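Local coordinates for protein methylaspartate ammonia-lyase (Citrobacter amalonaticus, PDB 1KKO) that catalyses the reversible, magnesium-dependent anti elimination of ammonia from L-threo-3-methylaspartate to give mesaconate, as a homodimeric member of the enolase superfamily, at residues 189-200 / 231-242; 324-333 / 353-363. One frame throughout, in Å; residues are numbered along the deposited sequence.

Contact 1 (189-200 / 231-242)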
loop_
_atom_site.group_PDB
_atom_site.type_symbol
_atom_site.label_atom_id
_atom_site.label_comp_id
_atom_site.label_asym_id
_atom_site.label_seq_id
_atom_site.Cartn_x
_atom_site.Cartn_y
_atom_site.Cartn_z
ATOM N N VAL A 189 -13.769 -8.237 5.159
ATOM C CA VAL A 189 -13.929 -7.757 3.794
ATOM C C VAL A 189 -15.290 -8.153 3.218
ATOM O O VAL A 189 -15.755 -9.276 3.410
ATOM C CB VAL A 189 -12.754 -8.224 2.928
ATOM C CG1 VAL A 189 -12.928 -7.815 1.484
ATOM C CG2 VAL A 189 -11.466 -7.631 3.473
ATOM N N ASP A 190 -15.932 -7.229 2.515
ATOM C CA ASP A 190 -17.292 -7.462 2.019
ATOM C C ASP A 190 -17.387 -8.515 0.920
ATOM O O ASP A 190 -18.371 -9.251 0.853
ATOM C CB ASP A 190 -17.896 -6.173 1.460
ATOM C CG ASP A 190 -17.812 -5.005 2.414
ATOM O OD1 ASP A 190 -18.278 -5.122 3.569
ATOM O OD2 ASP A 190 -17.316 -3.919 2.068
ATOM N N VAL A 191 -16.397 -8.547 0.030
ATOM C CA VAL A 191 -16.407 -9.417 -1.133
ATOM C C VAL A 191 -14.995 -9.973 -1.301
ATOM O O VAL A 191 -14.021 -9.231 -1.157
ATOM C CB VAL A 191 -16.815 -8.640 -2.399
ATOM C CG1 VAL A 191 -17.019 -9.606 -3.571
ATOM C CG2 VAL A 191 -18.074 -7.804 -2.159
ATOM N N LEU A 192 -14.867 -11.248 -1.645
ATOM C CA LEU A 192 -13.554 -11.867 -1.697
ATOM C C LEU A 192 -13.647 -13.150 -2.490
ATOM O O LEU A 192 -14.746 -13.681 -2.655
ATOM C CB LEU A 192 -13.055 -12.166 -0.277
ATOM C CG LEU A 192 -13.724 -13.304 0.494
ATOM C CD1 LEU A 192 -12.866 -13.693 1.688
ATOM C CD2 LEU A 192 -15.151 -12.979 0.923
ATOM N N PRO A 193 -12.522 -13.728 -2.902
ATOM C CA PRO A 193 -11.153 -13.235 -2.756
ATOM C C PRO A 193 -10.410 -13.129 -4.090
ATOM O O PRO A 193 -9.180 -13.004 -4.073
ATOM C CB PRO A 193 -10.524 -14.383 -1.992
ATOM C CG PRO A 193 -11.109 -15.585 -2.750
ATOM C CD PRO A 193 -12.494 -15.155 -3.242
ATOM N N HIS A 194 -11.145 -13.195 -5.201
ATOM C CA HIS A 194 -10.606 -13.197 -6.558
ATOM C C HIS A 194 -9.949 -14.547 -6.924
ATOM O O HIS A 194 -10.395 -15.218 -7.871
ATOM C CB HIS A 194 -9.691 -11.989 -6.797
ATOM C CG HIS A 194 -9.183 -11.896 -8.194
ATOM N ND1 HIS A 194 -9.643 -10.986 -9.121
ATOM C CD2 HIS A 194 -8.226 -12.621 -8.817
ATOM C CE1 HIS A 194 -8.986 -11.163 -10.256
ATOM N NE2 HIS A 194 -8.109 -12.136 -10.090
ATOM N N ALA A 195 -8.897 -14.915 -6.189
ATOM C CA ALA A 195 -8.256 -16.235 -6.253
ATOM C C ALA A 195 -7.417 -16.545 -7.479
ATOM O O ALA A 195 -6.838 -17.627 -7.554
ATOM C CB ALA A 195 -9.283 -17.331 -6.020
ATOM N N LEU A 196 -7.363 -15.625 -8.435
ATOM C CA LEU A 196 -6.486 -15.740 -9.605
ATOM C C LEU A 196 -6.491 -17.159 -10.175
ATOM O O LEU A 196 -5.456 -17.823 -10.253
ATOM C CB LEU A 196 -5.067 -15.304 -9.234
ATOM C CG LEU A 196 -4.096 -15.059 -10.390
ATOM C CD1 LEU A 196 -4.572 -13.997 -11.333
ATOM C CD2 LEU A 196 -2.747 -14.681 -9.812
ATOM N N ILE A 197 -7.673 -17.623 -10.566
ATOM C CA ILE A 197 -7.809 -18.960 -11.129
ATOM C C ILE A 197 -7.483 -18.823 -12.615
ATOM O O ILE A 197 -8.361 -18.667 -13.453
ATOM C CB ILE A 197 -9.231 -19.485 -10.868
ATOM C CG1 ILE A 197 -9.520 -19.528 -9.361
ATOM C CG2 ILE A 197 -9.443 -20.843 -11.519
ATOM C CD1 ILE A 197 -8.680 -20.526 -8.585
ATOM N N ASN A 198 -6.195 -18.870 -12.937
ATOM C CA ASN A 198 -5.751 -18.554 -14.287
ATOM C C ASN A 198 -5.026 -19.698 -15.011
ATOM O O ASN A 198 -4.362 -19.456 -16.023
ATOM C CB ASN A 198 -4.868 -17.301 -14.268
ATOM C CG ASN A 198 -3.566 -17.516 -13.521
ATOM O OD1 ASN A 198 -3.321 -18.595 -12.996
ATOM N ND2 ASN A 198 -2.738 -16.481 -13.456
ATOM N N ASN A 199 -5.161 -20.907 -14.465
ATOM C CA ASN A 199 -4.558 -22.131 -15.012
ATOM C C ASN A 199 -5.592 -23.235 -14.987
ATOM O O ASN A 199 -6.247 -23.439 -13.974
ATOM C CB ASN A 199 -3.328 -22.590 -14.196
ATOM C CG ASN A 199 -2.717 -23.862 -14.737
ATOM O OD1 ASN A 199 -3.158 -24.972 -14.419
ATOM N ND2 ASN A 199 -1.705 -23.711 -15.587
ATOM N N VAL A 200 -5.711 -23.976 -16.088
ATOM C CA VAL A 200 -6.650 -25.088 -16.129
ATOM C C VAL A 200 -6.231 -26.289 -15.271
ATOM O O VAL A 200 -6.984 -26.735 -14.421
ATOM C CB VAL A 200 -6.881 -25.572 -17.569
ATOM C CG1 VAL A 200 -7.677 -26.862 -17.558
ATOM C CG2 VAL A 200 -7.607 -24.509 -18.385
ATOM N N TYR A 231 -21.383 -12.001 9.738
ATOM C CA TYR A 231 -20.462 -11.867 8.602
ATOM C C TYR A 231 -20.854 -12.831 7.494
ATOM O O TYR A 231 -20.640 -14.031 7.604
ATOM C CB TYR A 231 -19.016 -12.113 9.042
ATOM C CG TYR A 231 -17.998 -11.909 7.937
ATOM C CD1 TYR A 231 -17.903 -10.699 7.257
ATOM C CD2 TYR A 231 -17.143 -12.931 7.567
ATOM C CE1 TYR A 231 -16.967 -10.518 6.248
ATOM C CE2 TYR A 231 -16.214 -12.759 6.568
ATOM C CZ TYR A 231 -16.129 -11.549 5.915
ATOM O OH TYR A 231 -15.198 -11.406 4.916
ATOM N N HIS A 232 -21.391 -12.275 6.410
ATOM C CA HIS A 232 -21.941 -13.054 5.307
ATOM C C HIS A 232 -21.465 -12.413 4.008
ATOM O O HIS A 232 -22.249 -11.780 3.292
ATOM C CB HIS A 232 -23.475 -13.012 5.398
ATOM C CG HIS A 232 -24.180 -14.018 4.539
ATOM N ND1 HIS A 232 -24.732 -13.699 3.319
ATOM C CD2 HIS A 232 -24.473 -15.323 4.753
ATOM C CE1 HIS A 232 -25.306 -14.772 2.802
ATOM N NE2 HIS A 232 -25.161 -15.772 3.651
ATOM N N PRO A 233 -20.181 -12.549 3.699
ATOM C CA PRO A 233 -19.635 -11.880 2.517
ATOM C C PRO A 233 -20.051 -12.531 1.211
ATOM O O PRO A 233 -20.562 -13.646 1.172
ATOM C CB PRO A 233 -18.131 -12.048 2.703
ATOM C CG PRO A 233 -18.032 -13.341 3.404
ATOM C CD PRO A 233 -19.138 -13.295 4.421
ATOM N N THR A 234 -19.813 -11.804 0.132
ATOM C CA THR A 234 -20.033 -12.322 -1.212
ATOM C C THR A 234 -18.742 -12.909 -1.752
ATOM O O THR A 234 -17.664 -12.368 -1.508
ATOM C CB THR A 234 -20.513 -11.186 -2.111
ATOM O OG1 THR A 234 -21.859 -10.870 -1.751
ATOM C CG2 THR A 234 -20.578 -11.585 -3.582
ATOM N N LEU A 235 -18.855 -14.020 -2.471
ATOM C CA LEU A 235 -17.710 -14.657 -3.107
ATOM C C LEU A 235 -17.630 -14.213 -4.558
ATOM O O LEU A 235 -18.629 -14.195 -5.270
ATOM C CB LEU A 235 -17.830 -16.175 -3.026
ATOM C CG LEU A 235 -18.113 -16.728 -1.628
ATOM C CD1 LEU A 235 -18.100 -18.251 -1.685
ATOM C CD2 LEU A 235 -17.108 -16.196 -0.613
ATOM N N HIS A 236 -16.433 -13.841 -4.992
ATOM C CA HIS A 236 -16.215 -13.348 -6.348
ATOM C C HIS A 236 -14.866 -13.915 -6.754
ATOM O O HIS A 236 -13.839 -13.621 -6.139
ATOM C CB HIS A 236 -16.247 -11.822 -6.313
ATOM C CG HIS A 236 -15.988 -11.128 -7.612
ATOM N ND1 HIS A 236 -16.534 -9.895 -7.891
ATOM C CD2 HIS A 236 -15.193 -11.436 -8.663
ATOM C CE1 HIS A 236 -16.085 -9.475 -9.059
ATOM N NE2 HIS A 236 -15.265 -10.387 -9.548
ATOM N N ILE A 237 -14.889 -14.778 -7.761
ATOM C CA ILE A 237 -13.709 -15.481 -8.224
ATOM C C ILE A 237 -13.532 -15.238 -9.713
ATOM O O ILE A 237 -14.485 -15.334 -10.477
ATOM C CB ILE A 237 -13.853 -16.987 -7.921
ATOM C CG1 ILE A 237 -13.861 -17.213 -6.399
ATOM C CG2 ILE A 237 -12.746 -17.788 -8.605
ATOM C CD1 ILE A 237 -14.291 -18.612 -5.964
ATOM N N ASP A 238 -12.308 -14.887 -10.106
ATOM C CA ASP A 238 -11.965 -14.596 -11.496
ATOM C C ASP A 238 -11.244 -15.797 -12.080
ATOM O O ASP A 238 -10.196 -16.231 -11.567
ATOM C CB ASP A 238 -11.055 -13.368 -11.558
ATOM C CG ASP A 238 -10.855 -12.820 -12.969
ATOM O OD1 ASP A 238 -11.165 -13.493 -13.996
ATOM O OD2 ASP A 238 -10.362 -11.670 -13.110
ATOM N N VAL A 239 -11.802 -16.325 -13.163
ATOM C CA VAL A 239 -11.279 -17.542 -13.775
ATOM C C VAL A 239 -10.586 -17.357 -15.119
ATOM O O VAL A 239 -10.225 -18.337 -15.762
ATOM C CB VAL A 239 -12.362 -18.618 -13.870
ATOM C CG1 VAL A 239 -12.965 -18.871 -12.501
ATOM C CG2 VAL A 239 -13.451 -18.218 -14.854
ATOM N N TYR A 240 -10.391 -16.121 -15.557
ATOM C CA TYR A 240 -9.537 -15.856 -16.716
ATOM C C TYR A 240 -9.821 -16.731 -17.921
ATOM O O TYR A 240 -8.893 -17.191 -18.598
ATOM C CB TYR A 240 -8.061 -15.976 -16.307
ATOM C CG TYR A 240 -7.688 -14.846 -15.400
ATOM C CD1 TYR A 240 -7.886 -14.948 -14.037
ATOM C CD2 TYR A 240 -7.206 -13.653 -15.907
ATOM C CE1 TYR A 240 -7.584 -13.910 -13.191
ATOM C CE2 TYR A 240 -6.892 -12.598 -15.065
ATOM C CZ TYR A 240 -7.092 -12.737 -13.710
ATOM O OH TYR A 240 -6.796 -11.695 -12.861
ATOM N N GLY A 241 -11.103 -16.919 -18.211
ATOM C CA GLY A 241 -11.535 -17.672 -19.375
ATOM C C GLY A 241 -11.347 -19.170 -19.297
ATOM O O GLY A 241 -11.669 -19.873 -20.262
ATOM N N THR A 242 -10.875 -19.686 -18.167
ATOM C CA THR A 242 -10.533 -21.114 -18.110
ATOM C C THR A 242 -11.733 -22.042 -18.196
ATOM O O THR A 242 -11.602 -23.159 -18.689
ATOM C CB THR A 242 -9.679 -21.460 -16.874
ATOM O OG1 THR A 242 -10.354 -21.036 -15.686
ATOM C CG2 THR A 242 -8.340 -20.716 -16.903
#
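His194 and Asp238 lie side by side where two neighbouring parallel strands of the TIM barrel end. The methylene of Asp238 sits over one face of the imidazole, CB 3.6 Å from the ring centroid, while Tyr240 OH meets the ring edge in plane, 3.1 Å from His194 NE2, in a hydrogen bond. With chi1 at -176° the imidazole is carried away from the histidine's own N and beside Asp238, whose carboxylate plane stands 68° from it. Leu196 CD1 packs against CE1 of the Tyr240 ring at 3.5 Å. One layer out, Asp238 OD1 accepts from Tyr240 N at 3.2 Å, an Asx turn that ties the metal-binding carboxylate to the loop carrying the tyrosine. Backbone bonds running from Thr234 N to Ile197 N set the register, and the peptide before Pro193 is cis. Away from the site, Ile197 CG1 rests on Ile237 CG2, and Leu192 CD2 on Pro233 CB at 3.6 Å. Tyr231 OH closes the far end, reaching a lone pair of Val189 O at 2.7 Å. His236, beside Val191 CG1, is held by Glu273 and Arg382. Gln172, which binds the substrate, lies against His194. His194, which probably stabilises the transition state, thus has its imidazole steered at face and edge beside a magnesium ligand, consistent with that role.

Contact 2 (324-333 / 353-363). With SO4 (sulfate ion), chain C.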
loop_
_atom_site.group_PDB
_atom_site.type_symbol
_atom_site.label_atom_id
_atom_site.label_comp_id
_atom_site.label_asym_id
_atom_site.label_seq_id
_atom_site.Cartn_x
_atom_site.Cartn_y
_atom_site.Cartn_z
ATOM N N SER A 324 -25.717 -8.820 -21.446
ATOM C CA SER A 324 -24.794 -9.929 -21.595
ATOM C C SER A 324 -24.401 -10.655 -20.319
ATOM O O SER A 324 -23.959 -11.802 -20.382
ATOM C CB SER A 324 -23.545 -9.444 -22.321
ATOM O OG SER A 324 -22.871 -8.454 -21.568
ATOM N N CYS A 325 -24.568 -10.011 -19.169
ATOM C CA CYS A 325 -24.086 -10.561 -17.914
ATOM C C CYS A 325 -24.683 -9.750 -16.784
ATOM O O CYS A 325 -25.383 -8.777 -17.031
ATOM C CB CYS A 325 -22.558 -10.485 -17.867
ATOM S SG CYS A 325 -21.928 -8.845 -18.176
ATOM N N HIS A 326 -24.417 -10.151 -15.555
ATOM C CA HIS A 326 -25.016 -9.489 -14.407
ATOM C C HIS A 326 -24.251 -8.284 -13.920
ATOM O O HIS A 326 -24.832 -7.385 -13.333
ATOM C CB HIS A 326 -25.134 -10.483 -13.264
ATOM C CG HIS A 326 -25.835 -11.738 -13.657
ATOM N ND1 HIS A 326 -25.165 -12.824 -14.171
ATOM C CD2 HIS A 326 -27.148 -12.069 -13.650
ATOM C CE1 HIS A 326 -26.035 -13.775 -14.460
ATOM N NE2 HIS A 326 -27.243 -13.346 -14.147
HETATM N N MSE A 327 -22.943 -8.290 -14.151
HETATM C CA MSE A 327 -22.044 -7.270 -13.635
HETATM C C MSE A 327 -20.922 -7.086 -14.631
HETATM O O MSE A 327 -20.545 -8.033 -15.316
HETATM C CB MSE A 327 -21.475 -7.745 -12.299
HETATM C CG MSE A 327 -20.468 -6.818 -11.656
HETATM SE SE MSE A 327 -19.819 -7.527 -9.962
HETATM C CE MSE A 327 -21.044 -6.623 -8.790
ATOM N N VAL A 328 -20.408 -5.864 -14.730
ATOM C CA VAL A 328 -19.260 -5.580 -15.578
ATOM C C VAL A 328 -18.144 -4.949 -14.759
ATOM O O VAL A 328 -18.404 -4.072 -13.938
ATOM C CB VAL A 328 -19.592 -4.606 -16.732
ATOM C CG1 VAL A 328 -20.483 -5.259 -17.763
ATOM C CG2 VAL A 328 -20.220 -3.359 -16.229
ATOM N N GLN A 329 -16.909 -5.397 -14.974
ATOM C CA GLN A 329 -15.759 -4.719 -14.363
ATOM C C GLN A 329 -15.375 -3.491 -15.195
ATOM O O GLN A 329 -14.887 -3.619 -16.323
ATOM C CB GLN A 329 -14.508 -5.594 -14.177
ATOM C CG GLN A 329 -13.460 -4.711 -13.449
ATOM C CD GLN A 329 -12.101 -5.295 -13.125
ATOM O OE1 GLN A 329 -11.176 -4.527 -12.817
ATOM N NE2 GLN A 329 -11.955 -6.613 -13.205
ATOM N N ILE A 330 -15.624 -2.319 -14.617
ATOM C CA ILE A 330 -15.203 -1.033 -15.145
ATOM C C ILE A 330 -13.762 -0.908 -14.629
ATOM O O ILE A 330 -13.521 -0.557 -13.474
ATOM C CB ILE A 330 -16.156 0.045 -14.596
ATOM C CG1 ILE A 330 -17.599 -0.242 -15.058
ATOM C CG2 ILE A 330 -15.729 1.450 -14.999
ATOM C CD1 ILE A 330 -18.637 0.629 -14.384
ATOM N N LYS A 331 -12.812 -1.299 -15.467
ATOM C CA LYS A 331 -11.412 -1.410 -15.040
ATOM C C LYS A 331 -10.800 -0.032 -15.210
ATOM O O LYS A 331 -10.316 0.344 -16.278
ATOM C CB LYS A 331 -10.682 -2.477 -15.827
ATOM C CG LYS A 331 -9.332 -2.801 -15.225
ATOM C CD LYS A 331 -8.696 -4.030 -15.844
ATOM C CE LYS A 331 -7.669 -4.678 -14.925
ATOM N NZ LYS A 331 -8.312 -5.509 -13.892
ATOM N N THR A 332 -10.826 0.722 -14.123
ATOM C CA THR A 332 -10.694 2.167 -14.209
ATOM C C THR A 332 -9.584 2.743 -15.091
ATOM O O THR A 332 -9.874 3.628 -15.861
ATOM C CB THR A 332 -10.703 2.826 -12.813
ATOM O OG1 THR A 332 -9.582 2.386 -12.035
ATOM C CG2 THR A 332 -11.968 2.467 -12.018
ATOM N N PRO A 333 -8.329 2.288 -15.044
ATOM C CA PRO A 333 -7.319 2.959 -15.877
ATOM C C PRO A 333 -7.622 2.839 -17.366
ATOM O O PRO A 333 -7.245 3.695 -18.151
ATOM C CB PRO A 333 -6.013 2.232 -15.512
ATOM C CG PRO A 333 -6.281 1.579 -14.211
ATOM C CD PRO A 333 -7.730 1.186 -14.265
HETATM N N MSE A 353 -27.638 -2.977 -14.892
HETATM C CA MSE A 353 -26.372 -3.711 -14.891
HETATM C C MSE A 353 -25.636 -3.382 -13.604
HETATM O O MSE A 353 -25.561 -2.213 -13.217
HETATM C CB MSE A 353 -25.518 -3.282 -16.080
HETATM C CG MSE A 353 -24.100 -3.842 -16.080
HETATM SE SE MSE A 353 -24.037 -5.774 -16.289
HETATM C CE MSE A 353 -24.254 -5.843 -18.184
ATOM N N GLU A 354 -25.106 -4.389 -12.920
ATOM C CA GLU A 354 -24.336 -4.131 -11.710
ATOM C C GLU A 354 -22.971 -3.589 -12.127
ATOM O O GLU A 354 -22.259 -4.190 -12.942
ATOM C CB GLU A 354 -24.181 -5.386 -10.859
ATOM C CG GLU A 354 -25.507 -5.885 -10.316
ATOM C CD GLU A 354 -25.385 -7.150 -9.495
ATOM O OE1 GLU A 354 -24.259 -7.511 -9.102
ATOM O OE2 GLU A 354 -26.427 -7.791 -9.228
ATOM N N ALA A 355 -22.623 -2.432 -11.579
ATOM C CA ALA A 355 -21.346 -1.793 -11.873
ATOM C C ALA A 355 -20.293 -2.186 -10.846
ATOM O O ALA A 355 -20.456 -1.938 -9.661
ATOM C CB ALA A 355 -21.524 -0.305 -11.895
ATOM N N TYR A 356 -19.236 -2.827 -11.318
ATOM C CA TYR A 356 -18.083 -3.168 -10.485
ATOM C C TYR A 356 -16.968 -2.189 -10.868
ATOM O O TYR A 356 -16.407 -2.253 -11.962
ATOM C CB TYR A 356 -17.692 -4.645 -10.688
ATOM C CG TYR A 356 -16.306 -5.031 -10.241
ATOM C CD1 TYR A 356 -15.660 -4.393 -9.176
ATOM C CD2 TYR A 356 -15.630 -6.039 -10.915
ATOM C CE1 TYR A 356 -14.375 -4.775 -8.809
ATOM C CE2 TYR A 356 -14.352 -6.417 -10.548
ATOM C CZ TYR A 356 -13.731 -5.775 -9.514
ATOM O OH TYR A 356 -12.447 -6.126 -9.184
ATOM N N GLN A 357 -16.709 -1.224 -9.986
ATOM C CA GLN A 357 -15.659 -0.239 -10.224
ATOM C C GLN A 357 -14.357 -0.882 -9.789
ATOM O O GLN A 357 -14.027 -0.950 -8.604
ATOM C CB GLN A 357 -15.931 1.051 -9.470
ATOM C CG GLN A 357 -15.040 2.190 -9.935
ATOM C CD GLN A 357 -15.234 3.439 -9.138
ATOM O OE1 GLN A 357 -16.326 4.004 -9.116
ATOM N NE2 GLN A 357 -14.171 3.885 -8.479
ATOM N N GLY A 358 -13.660 -1.419 -10.775
ATOM C CA GLY A 358 -12.481 -2.213 -10.526
ATOM C C GLY A 358 -11.205 -1.404 -10.608
ATOM O O GLY A 358 -11.103 -0.317 -10.042
ATOM N N GLY A 359 -10.239 -1.934 -11.331
ATOM C CA GLY A 359 -8.935 -1.313 -11.405
ATOM C C GLY A 359 -7.872 -2.385 -11.453
ATOM O O GLY A 359 -8.108 -3.493 -11.949
ATOM N N THR A 360 -6.691 -2.065 -10.940
ATOM C CA THR A 360 -5.566 -2.971 -11.039
ATOM C C THR A 360 -4.697 -2.914 -9.810
ATOM O O THR A 360 -4.602 -1.888 -9.133
ATOM C CB THR A 360 -4.747 -2.597 -12.289
ATOM O OG1 THR A 360 -3.584 -3.440 -12.411
ATOM C CG2 THR A 360 -4.235 -1.154 -12.239
ATOM N N CYS A 361 -4.046 -4.030 -9.518
ATOM C CA CYS A 361 -3.000 -4.039 -8.503
ATOM C C CYS A 361 -1.843 -3.126 -8.898
ATOM O O CYS A 361 -1.085 -2.693 -8.043
ATOM C CB CYS A 361 -2.457 -5.449 -8.267
ATOM S SG CYS A 361 -1.739 -6.266 -9.700
ATOM N N ASN A 362 -1.733 -2.803 -10.182
ATOM C CA ASN A 362 -0.596 -2.053 -10.689
ATOM C C ASN A 362 -0.797 -0.552 -10.757
ATOM O O ASN A 362 -0.079 0.113 -11.477
ATOM C CB ASN A 362 -0.177 -2.560 -12.068
ATOM C CG ASN A 362 1.202 -2.090 -12.455
ATOM O OD1 ASN A 362 2.118 -2.064 -11.622
ATOM N ND2 ASN A 362 1.364 -1.728 -13.722
ATOM N N GLU A 363 -1.739 -0.010 -9.997
ATOM C CA GLU A 363 -1.911 1.430 -9.962
ATOM C C GLU A 363 -1.323 1.973 -8.655
ATOM O O GLU A 363 -0.362 1.394 -8.152
ATOM C CB GLU A 363 -3.337 1.869 -10.313
ATOM C CG GLU A 363 -4.468 1.353 -9.457
ATOM C CD GLU A 363 -5.801 1.801 -10.043
ATOM O OE1 GLU A 363 -6.587 0.951 -10.523
ATOM O OE2 GLU A 363 -6.055 3.017 -10.026
HETATM S S SO4 C . -5.215 -6.675 -12.133
HETATM O O1 SO4 C . -4.690 -5.632 -13.050
HETATM O O2 SO4 C . -4.438 -7.907 -12.535
HETATM O O3 SO4 C . -4.938 -6.321 -10.745
HETATM O O4 SO4 C . -6.661 -6.958 -12.305
#
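Tyr356 lays its ring alongside the extended side chain of Gln329, where CB and CG of the glutamine pack against CD2 and CE2, CB 3.5 Å from CD2; amide and ring planes are 40° apart. On the same face of the sheet Met327, a selenomethionine, packs SE on Tyr356 CB and approaches the ring centroid to 5.3 Å, an oblique Met-aromatic contact; its bent end brings CE to Glu354 OE1. The Glu354 carboxylate is held by Tyr271 and Lys303. On the opposite face Ile330 CD1 rests on Ala355 CB. At the N-terminal end of the strands Met353, also selenomethionine, folds at chi2 and chi3 so that CE fills the hollow between Cys325 SG and Val328 CG1, 3.8 Å from each. At the C-terminal ends bare Gly358 leaves room for Gln329 OE1, and bare Gly359 for Glu363 OE1. Gln329 OE1 takes Gly359 N at 3.1 Å in a nearly straight bond (169°) and Lys331 NZ at 3.2 Å; NE2 goes to Glu273. Thr332 CG2 packs on Gln357 CG. Lys331 bends at chi4 (80°) to set NZ 2.8 Å from Gly359 O and 2.7 Å from sulfate O4, while Thr360 OG1 and Cys361 N bind other oxygens of that ion. With proton-accepting Lys331 and substrate-binding Gln329, Thr360 and Cys361 gathered here, the sulfate is consistent with a pocket made for a substrate carboxylate.

Overall arrangement
Along the chain, the two contacts follow in series within the C-terminal TIM-barrel region. Contact 1 closes a mostly helical loop between strands 191-194 and 234-238. The chain then runs through strands 270-273 and 303-306 before contact 2 joins strands 327-330 and 354-357 across helix 339-351, as a beta-alpha-beta unit. Neither contact encloses or crosses the other. Both belong to the same eight-stranded parallel sheet, with centres about 14 Å apart, and they touch where His236 CE1 packs 3.8 Å from Tyr356 CE2 inside the barrel. Glu273, a magnesium ligand on strand 270-273, bridges them by bonding to both His236 and Gln329.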